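Long-range contact in WbbM protein (Klebsiella pneumoniae, PDB 6U4B), which is a bifunctional glycosyltransferase that polymerises O-antigen and assembles as a trimer, with magnesium bound in its glycosyltransferase family 8 part: residues D96-L107 with N214-F223. Sequence-based numbering, arbitrary orientation.
Sequences DYVGFMHYRRHL and NMFVMRKDIF
An antiparallel strand pair inside the mixed sheet of the DUF4422 region joins Val98 and Phe100 to Met218 and Phe216, and the sheet face bearing these four residues meets Phe223 of the following helix in an aromatic cluster. Val98 N donates to Met218 O at 2.9 Å and Phe100 N to Phe216 O at 2.8 Å; return bonds from Met218 N and Phe216 N complete both hydrogen-bonded pairs. Between them Gly99 faces Val217 with CA atoms 3.9 Å apart, a closeness helped by the lack of a side chain.

On the face bearing Val98 and Phe100, the edge of the Phe100 ring is turned to the face of Phe216 in an offset edge-to-face pair, planes at 69°. Phe223, on the first turn of helix 220-240, completes the cluster: Phe223 CE1 comes to the edge of the Phe100 ring, 3.5 Å from Phe100 CE1. Val98 turns CG1 away from its own nitrogen (chi1 178°), which sets that methyl over the centre of the Phe223 ring, a CH-pi contact of 3.9 Å to the centroid. Strand 97-102 also pairs in parallel with strand 29-35, and strand 216-219 with strand 152-159, which places the contact within the sheet's interior. Beyond the paired strands, Met215 SD lies 3.3 Å from Arg105 O, and a bend at chi3 (58°) turns Met215 CE to within 3.8 Å of Leu107 CD2.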
loop_
_atom_site.group_PDB
_atom_site.type_symbol
_atom_site.label_atom_id
_atom_site.label_comp_id
_atom_site.label_asym_id
_atom_site.label_seq_id
_atom_site.Cartn_x
_atom_site.Cartn_y
_atom_site.Cartn_z
ATOM N N ASP A 96 51.508 -21.854 0.704
ATOM C CA ASP A 96 52.340 -22.991 0.323
ATOM C C ASP A 96 51.731 -24.309 0.783
ATOM O O ASP A 96 51.952 -25.349 0.152
ATOM C CB ASP A 96 53.749 -22.829 0.894
ATOM C CG ASP A 96 54.455 -21.597 0.362
ATOM O OD1 ASP A 96 54.241 -21.247 -0.817
ATOM O OD2 ASP A 96 55.223 -20.974 1.124
ATOM N N TYR A 97 50.963 -24.286 1.872
ATOM C CA TYR A 97 50.252 -25.457 2.364
ATOM C C TYR A 97 48.803 -25.074 2.626
ATOM O O TYR A 97 48.538 -24.045 3.255
ATOM C CB TYR A 97 50.898 -26.007 3.641
ATOM C CG TYR A 97 52.181 -26.767 3.398
ATOM C CD1 TYR A 97 52.194 -28.156 3.380
ATOM C CD2 TYR A 97 53.377 -26.098 3.179
ATOM C CE1 TYR A 97 53.365 -28.858 3.155
ATOM C CE2 TYR A 97 54.554 -26.791 2.953
ATOM C CZ TYR A 97 54.541 -28.171 2.941
ATOM O OH TYR A 97 55.708 -28.867 2.716
ATOM N N VAL A 98 47.875 -25.896 2.142
ATOM C CA VAL A 98 46.443 -25.662 2.295
ATOM C C VAL A 98 45.850 -26.836 3.061
ATOM O O VAL A 98 46.113 -27.997 2.728
ATOM C CB VAL A 98 45.747 -25.484 0.932
ATOM C CG1 VAL A 98 44.249 -25.298 1.112
ATOM C CG2 VAL A 98 46.344 -24.303 0.180
ATOM N N GLY A 99 45.045 -26.531 4.083
ATOM C CA GLY A 99 44.525 -27.558 4.960
ATOM C C GLY A 99 43.082 -27.300 5.346
ATOM O O GLY A 99 42.550 -26.203 5.168
ATOM N N PHE A 100 42.458 -28.346 5.883
ATOM C CA PHE A 100 41.065 -28.298 6.301
ATOM C C PHE A 100 40.881 -29.153 7.543
ATOM O O PHE A 100 41.368 -30.286 7.601
ATOM C CB PHE A 100 40.120 -28.787 5.194
ATOM C CG PHE A 100 40.236 -28.013 3.916
ATOM C CD1 PHE A 100 41.117 -28.415 2.930
ATOM C CD2 PHE A 100 39.467 -26.883 3.702
ATOM C CE1 PHE A 100 41.229 -27.704 1.751
ATOM C CE2 PHE A 100 39.572 -26.166 2.527
ATOM C CZ PHE A 100 40.455 -26.577 1.549
ATOM N N MET A 101 40.183 -28.601 8.532
ATOM C CA MET A 101 39.851 -29.313 9.757
ATOM C C MET A 101 38.395 -29.038 10.103
ATOM O O MET A 101 37.780 -28.105 9.584
ATOM C CB MET A 101 40.769 -28.896 10.918
ATOM C CG MET A 101 42.252 -29.140 10.656
ATOM S SD MET A 101 43.338 -28.870 12.080
ATOM C CE MET A 101 43.140 -27.112 12.353
ATOM N N HIS A 102 37.840 -29.879 10.970
ATOM C CA HIS A 102 36.490 -29.661 11.465
ATOM C C HIS A 102 36.503 -28.571 12.537
ATOM O O HIS A 102 37.556 -28.061 12.925
ATOM C CB HIS A 102 35.903 -30.965 11.999
ATOM C CG HIS A 102 35.972 -32.098 11.023
ATOM N ND1 HIS A 102 35.219 -32.130 9.868
ATOM C CD2 HIS A 102 36.711 -33.233 11.023
ATOM C CE1 HIS A 102 35.490 -33.238 9.200
ATOM N NE2 HIS A 102 36.391 -33.925 9.880
ATOM N N TYR A 103 35.317 -28.197 13.024
ATOM C CA TYR A 103 35.225 -27.131 14.014
ATOM C C TYR A 103 35.428 -27.629 15.438
ATOM O O TYR A 103 35.857 -26.849 16.294
ATOM C CB TYR A 103 33.878 -26.392 13.908
ATOM C CG TYR A 103 32.665 -27.133 14.432
ATOM C CD1 TYR A 103 32.167 -26.876 15.704
ATOM C CD2 TYR A 103 31.997 -28.064 13.643
ATOM C CE1 TYR A 103 31.048 -27.536 16.184
ATOM C CE2 TYR A 103 30.873 -28.734 14.118
ATOM C CZ TYR A 103 30.407 -28.466 15.390
ATOM O OH TYR A 103 29.296 -29.126 15.864
ATOM N N ARG A 104 35.142 -28.902 15.716
ATOM C CA ARG A 104 35.447 -29.486 17.016
ATOM C C ARG A 104 36.383 -30.685 16.909
ATOM O O ARG A 104 36.596 -31.387 17.902
ATOM C CB ARG A 104 34.157 -29.879 17.743
ATOM C CG ARG A 104 33.567 -28.758 18.573
ATOM C CD ARG A 104 32.138 -29.053 18.990
ATOM N NE ARG A 104 32.026 -30.213 19.865
ATOM C CZ ARG A 104 30.882 -30.625 20.401
ATOM N NH1 ARG A 104 30.862 -31.691 21.191
ATOM N NH2 ARG A 104 29.759 -29.968 20.147
ATOM N N ARG A 105 36.933 -30.945 15.725
ATOM C CA ARG A 105 37.902 -32.015 15.518
ATOM C C ARG A 105 39.066 -31.447 14.722
ATOM O O ARG A 105 38.866 -30.902 13.631
ATOM C CB ARG A 105 37.272 -33.206 14.789
ATOM C CG ARG A 105 36.236 -33.958 15.606
ATOM C CD ARG A 105 35.365 -34.824 14.714
ATOM N NE ARG A 105 34.522 -35.738 15.479
ATOM C CZ ARG A 105 33.295 -35.453 15.904
ATOM N NH1 ARG A 105 32.755 -34.269 15.644
ATOM N NH2 ARG A 105 32.606 -36.354 16.591
ATOM N N HIS A 106 40.270 -31.560 15.270
ATOM C CA HIS A 106 41.456 -30.949 14.687
ATOM C C HIS A 106 42.575 -31.982 14.611
ATOM O O HIS A 106 42.415 -33.139 15.011
ATOM C CB HIS A 106 41.891 -29.723 15.503
ATOM C CG HIS A 106 40.813 -28.698 15.666
ATOM N ND1 HIS A 106 40.401 -28.240 16.900
ATOM C CD2 HIS A 106 40.062 -28.040 14.751
ATOM C CE1 HIS A 106 39.442 -27.346 16.737
ATOM N NE2 HIS A 106 39.217 -27.206 15.443
ATOM N N LEU A 107 43.723 -31.549 14.098
ATOM C CA LEU A 107 44.908 -32.387 14.005
ATOM C C LEU A 107 45.933 -31.951 15.043
ATOM O O LEU A 107 46.075 -30.758 15.331
ATOM C CB LEU A 107 45.523 -32.315 12.609
ATOM C CG LEU A 107 44.683 -32.827 11.438
ATOM C CD1 LEU A 107 45.302 -32.368 10.128
ATOM C CD2 LEU A 107 44.569 -34.340 11.477
ATOM N N ASN A 214 38.016 -36.067 5.780
ATOM C CA ASN A 214 38.235 -34.939 4.883
ATOM C C ASN A 214 39.151 -33.911 5.534
ATOM O O ASN A 214 39.174 -32.745 5.129
ATOM C CB ASN A 214 36.903 -34.305 4.478
ATOM C CG ASN A 214 35.961 -34.141 5.652
ATOM O OD1 ASN A 214 36.023 -34.895 6.622
ATOM N ND2 ASN A 214 35.079 -33.157 5.571
ATOM N N MET A 215 39.899 -34.334 6.548
ATOM C CA MET A 215 40.771 -33.464 7.322
ATOM C C MET A 215 42.212 -33.736 6.906
ATOM O O MET A 215 42.714 -34.850 7.089
ATOM C CB MET A 215 40.567 -33.716 8.815
ATOM C CG MET A 215 41.180 -32.685 9.740
ATOM S SD MET A 215 40.446 -32.769 11.386
ATOM C CE MET A 215 40.803 -34.465 11.836
ATOM N N PHE A 216 42.867 -32.730 6.334
ATOM C CA PHE A 216 44.225 -32.915 5.839
ATOM C C PHE A 216 44.910 -31.562 5.722
ATOM O O PHE A 216 44.267 -30.511 5.763
ATOM C CB PHE A 216 44.240 -33.636 4.483
ATOM C CG PHE A 216 43.446 -32.935 3.405
ATOM C CD1 PHE A 216 42.169 -33.362 3.078
ATOM C CD2 PHE A 216 43.980 -31.855 2.718
ATOM C CE1 PHE A 216 41.440 -32.723 2.086
ATOM C CE2 PHE A 216 43.257 -31.212 1.729
ATOM C CZ PHE A 216 41.985 -31.647 1.411
ATOM N N VAL A 217 46.231 -31.614 5.580
ATOM C CA VAL A 217 47.045 -30.486 5.144
ATOM C C VAL A 217 47.959 -31.001 4.042
ATOM O O VAL A 217 48.665 -31.997 4.236
ATOM C CB VAL A 217 47.880 -29.882 6.291
ATOM C CG1 VAL A 217 48.551 -28.591 5.834
ATOM C CG2 VAL A 217 47.023 -29.640 7.527
ATOM N N MET A 218 47.941 -30.345 2.884
ATOM C CA MET A 218 48.779 -30.789 1.781
ATOM C C MET A 218 49.398 -29.591 1.075
ATOM O O MET A 218 48.974 -28.445 1.251
ATOM C CB MET A 218 48.002 -31.656 0.784
ATOM C CG MET A 218 46.851 -30.956 0.103
ATOM S SD MET A 218 46.054 -32.035 -1.101
ATOM C CE MET A 218 45.457 -33.351 -0.046
ATOM N N ARG A 219 50.419 -29.883 0.272
ATOM C CA ARG A 219 51.163 -28.855 -0.435
ATOM C C ARG A 219 50.282 -28.167 -1.471
ATOM O O ARG A 219 49.351 -28.759 -2.026
ATOM C CB ARG A 219 52.396 -29.464 -1.108
ATOM C CG ARG A 219 53.380 -28.441 -1.651
ATOM C CD ARG A 219 54.698 -28.483 -0.900
ATOM N NE ARG A 219 55.499 -29.647 -1.267
ATOM C CZ ARG A 219 56.717 -29.893 -0.797
ATOM N NH1 ARG A 219 57.376 -30.975 -1.189
ATOM N NH2 ARG A 219 57.279 -29.057 0.067
ATOM N N LYS A 220 50.598 -26.894 -1.726
ATOM C CA LYS A 220 49.802 -26.060 -2.622
ATOM C C LYS A 220 49.599 -26.717 -3.985
ATOM O O LYS A 220 48.486 -26.734 -4.522
ATOM C CB LYS A 220 50.476 -24.696 -2.776
ATOM C CG LYS A 220 49.918 -23.809 -3.874
ATOM C CD LYS A 220 50.787 -22.568 -4.022
ATOM C CE LYS A 220 50.478 -21.796 -5.293
ATOM N NZ LYS A 220 51.489 -20.730 -5.542
ATOM N N ASP A 221 50.669 -27.274 -4.557
ATOM C CA ASP A 221 50.559 -27.879 -5.882
ATOM C C ASP A 221 49.789 -29.194 -5.835
ATOM O O ASP A 221 49.047 -29.516 -6.771
ATOM C CB ASP A 221 51.948 -28.081 -6.477
ATOM C CG ASP A 221 52.583 -26.776 -6.911
ATOM O OD1 ASP A 221 51.861 -25.923 -7.480
ATOM O OD2 ASP A 221 53.800 -26.597 -6.688
ATOM N N ILE A 222 49.944 -29.962 -4.757
ATOM C CA ILE A 222 49.164 -31.186 -4.613
ATOM C C ILE A 222 47.691 -30.860 -4.389
ATOM O O ILE A 222 46.807 -31.597 -4.846
ATOM C CB ILE A 222 49.739 -32.047 -3.471
ATOM C CG1 ILE A 222 51.208 -32.384 -3.753
ATOM C CG2 ILE A 222 48.937 -33.325 -3.296
ATOM C CD1 ILE A 222 51.812 -33.375 -2.778
ATOM N N PHE A 223 47.403 -29.757 -3.697
ATOM C CA PHE A 223 46.015 -29.376 -3.450
ATOM C C PHE A 223 45.298 -29.000 -4.742
ATOM O O PHE A 223 44.145 -29.393 -4.951
ATOM C CB PHE A 223 45.959 -28.223 -2.447
ATOM C CG PHE A 223 44.611 -27.568 -2.348
ATOM C CD1 PHE A 223 43.587 -28.165 -1.632
ATOM C CD2 PHE A 223 44.371 -26.351 -2.965
ATOM C CE1 PHE A 223 42.346 -27.563 -1.537
ATOM C CE2 PHE A 223 43.133 -25.743 -2.873
ATOM C CZ PHE A 223 42.119 -26.350 -2.156
#